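Local coordinates for Mgp-operon protein 3 (Mycoplasma pneumoniae, PDB 6RJ1) that probably acts as a surface adhesin, helping the bacterium attach to host cells, and probably contains a beta-propeller-like domain, at residues 15-20 and 931-936; 158-163 and 529-534; 801-806 and 810-815. All blocks are in the same frame, centred on the assembly; numbering follows the deposited sequence.

Contact 1 lies near the surface, its centre about 32 Å from the centre of the chain, and brings the end of the early strand 13-17 and the loop after it against the end of strand 928-933 and its turn. Contacts 2 and 3 are both nested in the long loop it closes, one after the other. Contact 2 lies on the opposite side of the chain's centre from both others, its own centre 50 Å from that of contact 1 and 32 Å from that of contact 3. Contacts 1 and 3 approach to about 13 Å between nearest atoms. Contact 3 is a local hairpin whose touching residues are all buried, whereas contacts 1 and 2 join distant segments.

Contact 1: residues 15-20 and 931-936; sequences TPYTPF and GILPLS
Leu933 turns its forked end toward CB of Tyr17 and the carbonyl of Thr18, while two residues on, Leu935 reaches for Pro19. The two leucines take nearly the same shape, with CG opposite the carbonyl carbon and the outer chain extended (chi1 -50° in Leu933 and -61° in Leu935). Both methyls of Leu933 are used. CD2 lies 3.8 Å from Tyr17 CB, set obliquely to the phenol ring, and CD1 lies 3.9 Å from Thr18 O. Tyr17 therefore offers the root of its side chain, and its ring leads away from the leucine, toward Leu8 and Pro23. A branched aliphatic suits this place because its fork lets one methyl meet Tyr17 CB and the other Thr18 O; the same leucine also touches Tyr6 and Leu8 of strand 6-10. Leu935 leans still more on main chain: CD2 stands 3.4 Å from Pro19 O and 3.9 Å from Pro19 CA, so the methyl lies against the backbone more than against the pyrrolidine, whose CB is 4.4 Å from the same CD2. Between the leucines, Pro934 is the centre of an inverse gamma turn, with a weak bond from Leu935 N to Leu933 O; the turn bends the chain just after its strand and brings Leu935 round to Pro19. Proline fits such a bend since its ring already restricts phi. On the other segment, Thr18 OG1 is bonded to Thr22 O, which ties down the loop that carries Pro19. No hydrogen bond joins the segments. Leucines from edge strand 928-933 and the turn after it thus pack on the end of strand 13-17 and the loop beyond, joining a three-stranded antiparallel sheet to a four-stranded up-and-down antiparallel one, the latter consistent with a propeller blade.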
loop_
_atom_site.group_PDB
_atom_site.type_symbol
_atom_site.label_atom_id
_atom_site.label_comp_id
_atom_site.label_asym_id
_atom_site.label_seq_id
_atom_site.Cartn_x
_atom_site.Cartn_y
_atom_site.Cartn_z
ATOM N N THR A 15 -25.171 -12.878 -8.890
ATOM C CA THR A 15 -26.453 -13.039 -9.582
ATOM C C THR A 15 -26.422 -12.480 -11.031
ATOM O O THR A 15 -25.943 -11.366 -11.254
ATOM C CB THR A 15 -27.607 -12.462 -8.715
ATOM O OG1 THR A 15 -27.708 -13.155 -7.478
ATOM C CG2 THR A 15 -28.963 -12.507 -9.387
ATOM N N PRO A 16 -26.948 -13.243 -12.023
ATOM C CA PRO A 16 -26.987 -12.723 -13.401
ATOM C C PRO A 16 -28.207 -11.834 -13.642
ATOM O O PRO A 16 -29.333 -12.260 -13.421
ATOM C CB PRO A 16 -27.012 -13.989 -14.268
ATOM C CG PRO A 16 -27.545 -15.067 -13.374
ATOM C CD PRO A 16 -27.554 -14.589 -11.945
ATOM N N TYR A 17 -27.975 -10.594 -14.072
ATOM C CA TYR A 17 -29.029 -9.634 -14.366
ATOM C C TYR A 17 -29.190 -9.496 -15.873
ATOM O O TYR A 17 -28.194 -9.454 -16.599
ATOM C CB TYR A 17 -28.734 -8.274 -13.713
ATOM C CG TYR A 17 -29.067 -8.234 -12.240
ATOM C CD1 TYR A 17 -28.159 -8.682 -11.287
ATOM C CD2 TYR A 17 -30.291 -7.748 -11.796
ATOM C CE1 TYR A 17 -28.452 -8.629 -9.924
ATOM C CE2 TYR A 17 -30.600 -7.696 -10.436
ATOM C CZ TYR A 17 -29.680 -8.143 -9.503
ATOM O OH TYR A 17 -29.983 -8.104 -8.163
ATOM N N THR A 18 -30.443 -9.444 -16.341
ATOM C CA THR A 18 -30.756 -9.291 -17.759
ATOM C C THR A 18 -30.782 -7.798 -18.132
ATOM O O THR A 18 -30.955 -6.967 -17.235
ATOM C CB THR A 18 -32.105 -9.965 -18.078
ATOM O OG1 THR A 18 -33.165 -9.293 -17.388
ATOM C CG2 THR A 18 -32.104 -11.452 -17.787
ATOM N N PRO A 19 -30.702 -7.419 -19.436
ATOM C CA PRO A 19 -30.823 -5.994 -19.785
ATOM C C PRO A 19 -32.251 -5.437 -19.571
ATOM O O PRO A 19 -32.527 -4.299 -19.932
ATOM C CB PRO A 19 -30.347 -5.951 -21.240
ATOM C CG PRO A 19 -30.688 -7.276 -21.778
ATOM C CD PRO A 19 -30.521 -8.248 -20.648
ATOM N N PHE A 20 -33.145 -6.237 -18.948
ATOM C CA PHE A 20 -34.488 -5.847 -18.528
ATOM C C PHE A 20 -34.420 -5.364 -17.068
ATOM O O PHE A 20 -35.448 -5.004 -16.499
ATOM C CB PHE A 20 -35.445 -7.038 -18.604
ATOM C CG PHE A 20 -36.097 -7.292 -19.934
ATOM C CD1 PHE A 20 -36.730 -6.266 -20.626
ATOM C CD2 PHE A 20 -36.161 -8.575 -20.454
ATOM C CE1 PHE A 20 -37.363 -6.512 -21.845
ATOM C CE2 PHE A 20 -36.808 -8.827 -21.664
ATOM C CZ PHE A 20 -37.417 -7.797 -22.348
ATOM N N GLY A 931 -26.155 -2.499 -7.541
ATOM C CA GLY A 931 -25.199 -2.391 -8.629
ATOM C C GLY A 931 -25.699 -1.522 -9.760
ATOM O O GLY A 931 -26.815 -1.003 -9.721
ATOM N N ILE A 932 -24.847 -1.359 -10.772
ATOM C CA ILE A 932 -25.119 -0.572 -11.974
ATOM C C ILE A 932 -24.929 -1.443 -13.225
ATOM O O ILE A 932 -23.886 -2.082 -13.389
ATOM C CB ILE A 932 -24.264 0.739 -12.008
ATOM C CG1 ILE A 932 -24.522 1.601 -10.754
ATOM C CG2 ILE A 932 -24.520 1.555 -13.297
ATOM C CD1 ILE A 932 -23.431 2.426 -10.333
ATOM N N LEU A 933 -25.942 -1.463 -14.105
ATOM C CA LEU A 933 -25.910 -2.239 -15.346
ATOM C C LEU A 933 -25.691 -1.334 -16.551
ATOM O O LEU A 933 -26.540 -0.476 -16.803
ATOM C CB LEU A 933 -27.217 -3.029 -15.564
ATOM C CG LEU A 933 -27.772 -3.886 -14.431
ATOM C CD1 LEU A 933 -29.104 -4.463 -14.822
ATOM C CD2 LEU A 933 -26.830 -5.017 -14.055
ATOM N N PRO A 934 -24.603 -1.514 -17.343
ATOM C CA PRO A 934 -24.449 -0.697 -18.558
ATOM C C PRO A 934 -25.333 -1.274 -19.667
ATOM O O PRO A 934 -24.899 -2.133 -20.440
ATOM C CB PRO A 934 -22.947 -0.777 -18.873
ATOM C CG PRO A 934 -22.434 -1.923 -18.105
ATOM C CD PRO A 934 -23.508 -2.491 -17.218
ATOM N N LEU A 935 -26.607 -0.830 -19.693
ATOM C CA LEU A 935 -27.635 -1.278 -20.637
ATOM C C LEU A 935 -27.267 -1.059 -22.103
ATOM O O LEU A 935 -27.684 -1.839 -22.963
ATOM C CB LEU A 935 -28.984 -0.608 -20.337
ATOM C CG LEU A 935 -29.617 -0.854 -18.972
ATOM C CD1 LEU A 935 -30.815 0.054 -18.786
ATOM C CD2 LEU A 935 -30.039 -2.308 -18.802
ATOM N N SER A 936 -26.515 0.022 -22.381
ATOM C CA SER A 936 -26.025 0.417 -23.703
ATOM C C SER A 936 -24.992 1.539 -23.561
ATOM O O SER A 936 -24.704 1.988 -22.443
ATOM C CB SER A 936 -27.176 0.855 -24.615
ATOM O OG SER A 936 -27.750 2.089 -24.212
#

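Contact 2: residues 158-163 and 529-534; sequences YKTLQD and KAQGLT
A type I beta turn, Lys529 to Gly532, meets the flank of helix 157-163 through Gln531 and Thr160. The main touch is between the threonine hydroxyl and the aliphatic part of the glutamine: Thr160 OG1 lies 3.2 Å from Gln531 CG and 4.0 Å from Gln531 CB. The side chains run alongside one another, pointing opposite ways, and no hydrogen bond forms between them. The threonine hydroxyl and the glutamine carbonyl are both used elsewhere. Thr160 OG1, held opposite its own carbonyl carbon (chi1 -51°), bonds to Ser526 O, and Gln531 OE1 bonds to Ser156 N, just ahead of the helix. The glutamine is bent at its second torsion (chi2 -51°), which folds the amide round toward that helix start; a long, flexible side chain with a carbonyl at its end suits this task. The turn lies in the loop between helix 503-511 and strand 538-546, within the sequence region assigned to the MgpC adhesin family, which is grouped with beta-propellers, so the contact sets an early helix against a connection of that region. Gly532 closes the turn with positive phi, a conformation glycine adopts easily. After it, Leu533 brings CD1 to 4.3 Å from Thr160 OG1. Lys159 approaches loosely, with CB 4.5 Å from Gln531 OE1, and its amine runs off to a salt bridge with Glu142.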
loop_
_atom_site.group_PDB
_atom_site.type_symbol
_atom_site.label_atom_id
_atom_site.label_comp_id
_atom_site.label_asym_id
_atom_site.label_seq_id
_atom_site.Cartn_x
_atom_site.Cartn_y
_atom_site.Cartn_z
ATOM N N TYR A 158 14.631 -15.935 7.825
ATOM C CA TYR A 158 14.184 -16.432 9.125
ATOM C C TYR A 158 14.645 -15.507 10.268
ATOM O O TYR A 158 13.841 -15.158 11.139
ATOM C CB TYR A 158 14.651 -17.879 9.360
ATOM C CG TYR A 158 14.180 -18.420 10.690
ATOM C CD1 TYR A 158 12.867 -18.844 10.865
ATOM C CD2 TYR A 158 15.024 -18.441 11.795
ATOM C CE1 TYR A 158 12.412 -19.296 12.102
ATOM C CE2 TYR A 158 14.582 -18.898 13.033
ATOM C CZ TYR A 158 13.268 -19.303 13.186
ATOM O OH TYR A 158 12.806 -19.727 14.398
ATOM N N LYS A 159 15.927 -15.099 10.243
ATOM C CA LYS A 159 16.511 -14.215 11.248
ATOM C C LYS A 159 15.808 -12.863 11.285
ATOM O O LYS A 159 15.551 -12.352 12.376
ATOM C CB LYS A 159 18.027 -14.064 11.042
ATOM C CG LYS A 159 18.813 -15.288 11.483
ATOM C CD LYS A 159 20.300 -15.008 11.578
ATOM C CE LYS A 159 21.091 -16.243 11.944
ATOM N NZ LYS A 159 21.355 -17.102 10.757
ATOM N N THR A 160 15.442 -12.319 10.099
ATOM C CA THR A 160 14.719 -11.046 9.957
ATOM C C THR A 160 13.334 -11.154 10.583
ATOM O O THR A 160 12.927 -10.249 11.309
ATOM C CB THR A 160 14.577 -10.647 8.468
ATOM O OG1 THR A 160 15.843 -10.701 7.818
ATOM C CG2 THR A 160 13.944 -9.254 8.279
ATOM N N LEU A 161 12.611 -12.255 10.284
ATOM C CA LEU A 161 11.256 -12.494 10.758
ATOM C C LEU A 161 11.162 -12.668 12.265
ATOM O O LEU A 161 10.153 -12.289 12.864
ATOM C CB LEU A 161 10.617 -13.666 10.011
ATOM C CG LEU A 161 10.446 -13.481 8.493
ATOM C CD1 LEU A 161 10.079 -14.782 7.826
ATOM C CD2 LEU A 161 9.437 -12.374 8.156
ATOM N N GLN A 162 12.233 -13.172 12.886
ATOM C CA GLN A 162 12.312 -13.359 14.333
ATOM C C GLN A 162 12.261 -12.026 15.068
ATOM O O GLN A 162 11.661 -11.943 16.142
ATOM C CB GLN A 162 13.593 -14.098 14.722
ATOM C CG GLN A 162 13.564 -15.575 14.430
ATOM C CD GLN A 162 14.624 -16.287 15.221
ATOM O OE1 GLN A 162 14.350 -16.884 16.268
ATOM N NE2 GLN A 162 15.854 -16.241 14.731
ATOM N N ASP A 163 12.872 -10.985 14.480
ATOM C CA ASP A 163 12.943 -9.650 15.065
ATOM C C ASP A 163 12.042 -8.632 14.393
ATOM O O ASP A 163 11.956 -7.500 14.870
ATOM C CB ASP A 163 14.395 -9.153 15.068
ATOM C CG ASP A 163 15.250 -9.681 16.203
ATOM O OD1 ASP A 163 14.675 -10.046 17.267
ATOM O OD2 ASP A 163 16.502 -9.706 16.044
ATOM N N LYS A 529 18.638 -5.565 4.801
ATOM C CA LYS A 529 19.836 -5.229 4.014
ATOM C C LYS A 529 20.997 -6.180 4.297
ATOM O O LYS A 529 21.643 -6.668 3.354
ATOM C CB LYS A 529 20.266 -3.768 4.195
ATOM C CG LYS A 529 21.100 -3.261 3.027
ATOM C CD LYS A 529 21.870 -2.012 3.363
ATOM C CE LYS A 529 22.668 -1.564 2.175
ATOM N NZ LYS A 529 23.465 -0.354 2.475
ATOM N N ALA A 530 21.234 -6.468 5.592
ATOM C CA ALA A 530 22.280 -7.375 6.068
ATOM C C ALA A 530 22.043 -8.800 5.565
ATOM O O ALA A 530 23.010 -9.541 5.371
ATOM C CB ALA A 530 22.323 -7.363 7.587
ATOM N N GLN A 531 20.760 -9.178 5.337
ATOM C CA GLN A 531 20.384 -10.515 4.857
ATOM C C GLN A 531 20.349 -10.617 3.320
ATOM O O GLN A 531 20.097 -11.696 2.773
ATOM C CB GLN A 531 19.053 -10.974 5.485
ATOM C CG GLN A 531 18.976 -10.818 7.008
ATOM C CD GLN A 531 20.144 -11.408 7.754
ATOM O OE1 GLN A 531 20.469 -12.588 7.614
ATOM N NE2 GLN A 531 20.803 -10.588 8.565
ATOM N N GLY A 532 20.626 -9.501 2.649
ATOM C CA GLY A 532 20.663 -9.413 1.195
ATOM C C GLY A 532 19.292 -9.454 0.563
ATOM O O GLY A 532 19.152 -9.886 -0.581
ATOM N N LEU A 533 18.275 -9.018 1.305
ATOM C CA LEU A 533 16.901 -8.985 0.824
ATOM C C LEU A 533 16.509 -7.563 0.396
ATOM O O LEU A 533 17.240 -6.611 0.686
ATOM C CB LEU A 533 15.946 -9.582 1.870
ATOM C CG LEU A 533 16.213 -11.059 2.249
ATOM C CD1 LEU A 533 15.581 -11.407 3.564
ATOM C CD2 LEU A 533 15.762 -12.034 1.158
ATOM N N THR A 534 15.410 -7.424 -0.358
ATOM C CA THR A 534 14.980 -6.125 -0.864
ATOM C C THR A 534 13.701 -5.666 -0.121
ATOM O O THR A 534 13.407 -6.186 0.967
ATOM C CB THR A 534 14.900 -6.149 -2.417
ATOM O OG1 THR A 534 14.691 -4.823 -2.908
ATOM C CG2 THR A 534 13.828 -7.108 -2.973
#

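Contact 3: residues 801-806 and 810-815; sequences AVLLVR and VRLNFN
Arg811 lies across from Val802 on one face of a buried hairpin, and its chain can be followed outward from the sheet. CB stands 4.1 Å from Val802 CG1, and CG comes to 3.9 Å from the same methyl and also 4.1 Å from Ala801 O of the partner strand. The two side chains cross at a slant, the valine covering the first methylenes of the arginine. With CG opposite the backbone N (chi1 -171°) and the chain extended as far as NE, the guanidinium is carried beyond the valine: NH1 bonds to Ala914 O, while NH2 takes a salt bridge to Glu899 and a hydrogen bond to Ser800 OG. Arginine suits the place because its long apolar stem tolerates burial and its several N-H groups can be satisfied at the far end. In the backbone, Val802 and Arg811 form a non-hydrogen-bonded pair, flanked by two hydrogen-bonded ones. Ala801 and Leu812 exchange two bonds, the shorter from Leu812 N to Ala801 O at 2.8 Å; Leu803 and Val810 exchange two more, with Val810 N to Leu803 O nearly straight at 176°. On the other face Leu803 is wedged between neighbours, its CG 3.7 Å from Val810 CG1 and its CD2 3.9 Å from Leu812 CD1. Small Ala801 fits beside Phe814, whose CE2 is 4.1 Å from the alanine CB. Strands 799-805 and 808-815 thus make an antiparallel beta hairpin with one apolar face, packed on strand 549-563, and one mixed, its Val802 and Leu804 on strand 862-868 beside the arginine, consistent with a propeller-like core.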
loop_
_atom_site.group_PDB
_atom_site.type_symbol
_atom_site.label_atom_id
_atom_site.label_comp_id
_atom_site.label_asym_id
_atom_site.label_seq_id
_atom_site.Cartn_x
_atom_site.Cartn_y
_atom_site.Cartn_z
ATOM N N ALA A 801 -3.397 1.935 -17.659
ATOM C CA ALA A 801 -4.031 1.519 -16.420
ATOM C C ALA A 801 -4.249 2.767 -15.609
ATOM O O ALA A 801 -3.420 3.682 -15.639
ATOM C CB ALA A 801 -3.145 0.555 -15.661
ATOM N N VAL A 802 -5.390 2.851 -14.939
ATOM C CA VAL A 802 -5.650 4.018 -14.105
ATOM C C VAL A 802 -5.943 3.580 -12.685
ATOM O O VAL A 802 -6.337 2.436 -12.456
ATOM C CB VAL A 802 -6.703 5.031 -14.655
ATOM C CG1 VAL A 802 -6.337 5.556 -16.045
ATOM C CG2 VAL A 802 -8.110 4.458 -14.628
ATOM N N LEU A 803 -5.727 4.486 -11.737
ATOM C CA LEU A 803 -6.008 4.267 -10.319
ATOM C C LEU A 803 -6.280 5.596 -9.626
ATOM O O LEU A 803 -5.814 6.655 -10.073
ATOM C CB LEU A 803 -4.897 3.469 -9.596
ATOM C CG LEU A 803 -3.571 4.176 -9.358
ATOM C CD1 LEU A 803 -3.082 3.944 -7.952
ATOM C CD2 LEU A 803 -2.545 3.780 -10.393
ATOM N N LEU A 804 -7.049 5.531 -8.545
ATOM C CA LEU A 804 -7.402 6.699 -7.758
ATOM C C LEU A 804 -6.520 6.763 -6.527
ATOM O O LEU A 804 -6.270 5.739 -5.873
ATOM C CB LEU A 804 -8.892 6.621 -7.375
ATOM C CG LEU A 804 -9.895 7.481 -8.177
ATOM C CD1 LEU A 804 -9.646 7.447 -9.685
ATOM C CD2 LEU A 804 -11.306 7.047 -7.897
ATOM N N VAL A 805 -5.992 7.958 -6.259
ATOM C CA VAL A 805 -5.157 8.284 -5.094
ATOM C C VAL A 805 -5.766 9.497 -4.387
ATOM O O VAL A 805 -6.698 10.112 -4.919
ATOM C CB VAL A 805 -3.649 8.485 -5.420
ATOM C CG1 VAL A 805 -2.995 7.175 -5.850
ATOM C CG2 VAL A 805 -3.426 9.590 -6.451
ATOM N N ARG A 806 -5.247 9.856 -3.204
ATOM C CA ARG A 806 -5.745 11.020 -2.485
ATOM C C ARG A 806 -5.420 12.283 -3.269
ATOM O O ARG A 806 -4.245 12.552 -3.560
ATOM C CB ARG A 806 -5.168 11.094 -1.071
ATOM C CG ARG A 806 -5.502 9.892 -0.212
ATOM C CD ARG A 806 -5.111 10.126 1.227
ATOM N NE ARG A 806 -6.020 11.053 1.902
ATOM C CZ ARG A 806 -5.876 11.466 3.152
ATOM N NH1 ARG A 806 -4.838 11.070 3.874
ATOM N NH2 ARG A 806 -6.763 12.288 3.689
ATOM N N VAL A 810 -4.285 8.830 -11.223
ATOM C CA VAL A 810 -2.982 8.516 -11.801
ATOM C C VAL A 810 -3.166 7.545 -12.966
ATOM O O VAL A 810 -3.869 6.536 -12.851
ATOM C CB VAL A 810 -1.864 8.102 -10.797
ATOM C CG1 VAL A 810 -2.424 7.712 -9.444
ATOM C CG2 VAL A 810 -0.935 7.022 -11.348
ATOM N N ARG A 811 -2.576 7.912 -14.106
ATOM C CA ARG A 811 -2.599 7.133 -15.329
ATOM C C ARG A 811 -1.214 6.550 -15.578
ATOM O O ARG A 811 -0.200 7.258 -15.471
ATOM C CB ARG A 811 -3.038 7.999 -16.518
ATOM C CG ARG A 811 -3.289 7.185 -17.775
ATOM C CD ARG A 811 -3.687 8.047 -18.935
ATOM N NE ARG A 811 -3.585 7.309 -20.186
ATOM C CZ ARG A 811 -3.854 7.820 -21.379
ATOM N NH1 ARG A 811 -4.243 9.084 -21.498
ATOM N NH2 ARG A 811 -3.747 7.070 -22.465
ATOM N N LEU A 812 -1.185 5.263 -15.931
ATOM C CA LEU A 812 0.038 4.529 -16.231
ATOM C C LEU A 812 0.037 4.134 -17.696
ATOM O O LEU A 812 -0.873 3.449 -18.145
ATOM C CB LEU A 812 0.205 3.327 -15.287
ATOM C CG LEU A 812 0.063 3.645 -13.791
ATOM C CD1 LEU A 812 -0.017 2.380 -12.972
ATOM C CD2 LEU A 812 1.162 4.583 -13.303
ATOM N N ASN A 813 1.021 4.634 -18.448
ATOM C CA ASN A 813 1.137 4.440 -19.894
ATOM C C ASN A 813 2.186 3.417 -20.279
ATOM O O ASN A 813 3.261 3.362 -19.675
ATOM C CB ASN A 813 1.373 5.778 -20.599
ATOM C CG ASN A 813 0.416 6.847 -20.140
ATOM O OD1 ASN A 813 -0.785 6.805 -20.425
ATOM N ND2 ASN A 813 0.922 7.813 -19.389
ATOM N N PHE A 814 1.860 2.602 -21.296
ATOM C CA PHE A 814 2.713 1.519 -21.785
ATOM C C PHE A 814 2.900 1.563 -23.296
ATOM O O PHE A 814 2.055 2.107 -24.010
ATOM C CB PHE A 814 2.135 0.149 -21.366
ATOM C CG PHE A 814 1.784 0.017 -19.900
ATOM C CD1 PHE A 814 2.751 -0.332 -18.967
ATOM C CD2 PHE A 814 0.492 0.255 -19.454
ATOM C CE1 PHE A 814 2.430 -0.438 -17.612
ATOM C CE2 PHE A 814 0.174 0.150 -18.098
ATOM C CZ PHE A 814 1.146 -0.192 -17.186
ATOM N N ASN A 815 4.013 0.979 -23.779
ATOM C CA ASN A 815 4.336 0.853 -25.200
ATOM C C ASN A 815 3.695 -0.467 -25.683
ATOM O O ASN A 815 4.117 -1.541 -25.246
ATOM C CB ASN A 815 5.856 0.842 -25.407
ATOM C CG ASN A 815 6.293 0.870 -26.848
ATOM O OD1 ASN A 815 5.970 -0.013 -27.651
ATOM N ND2 ASN A 815 7.063 1.884 -27.203
#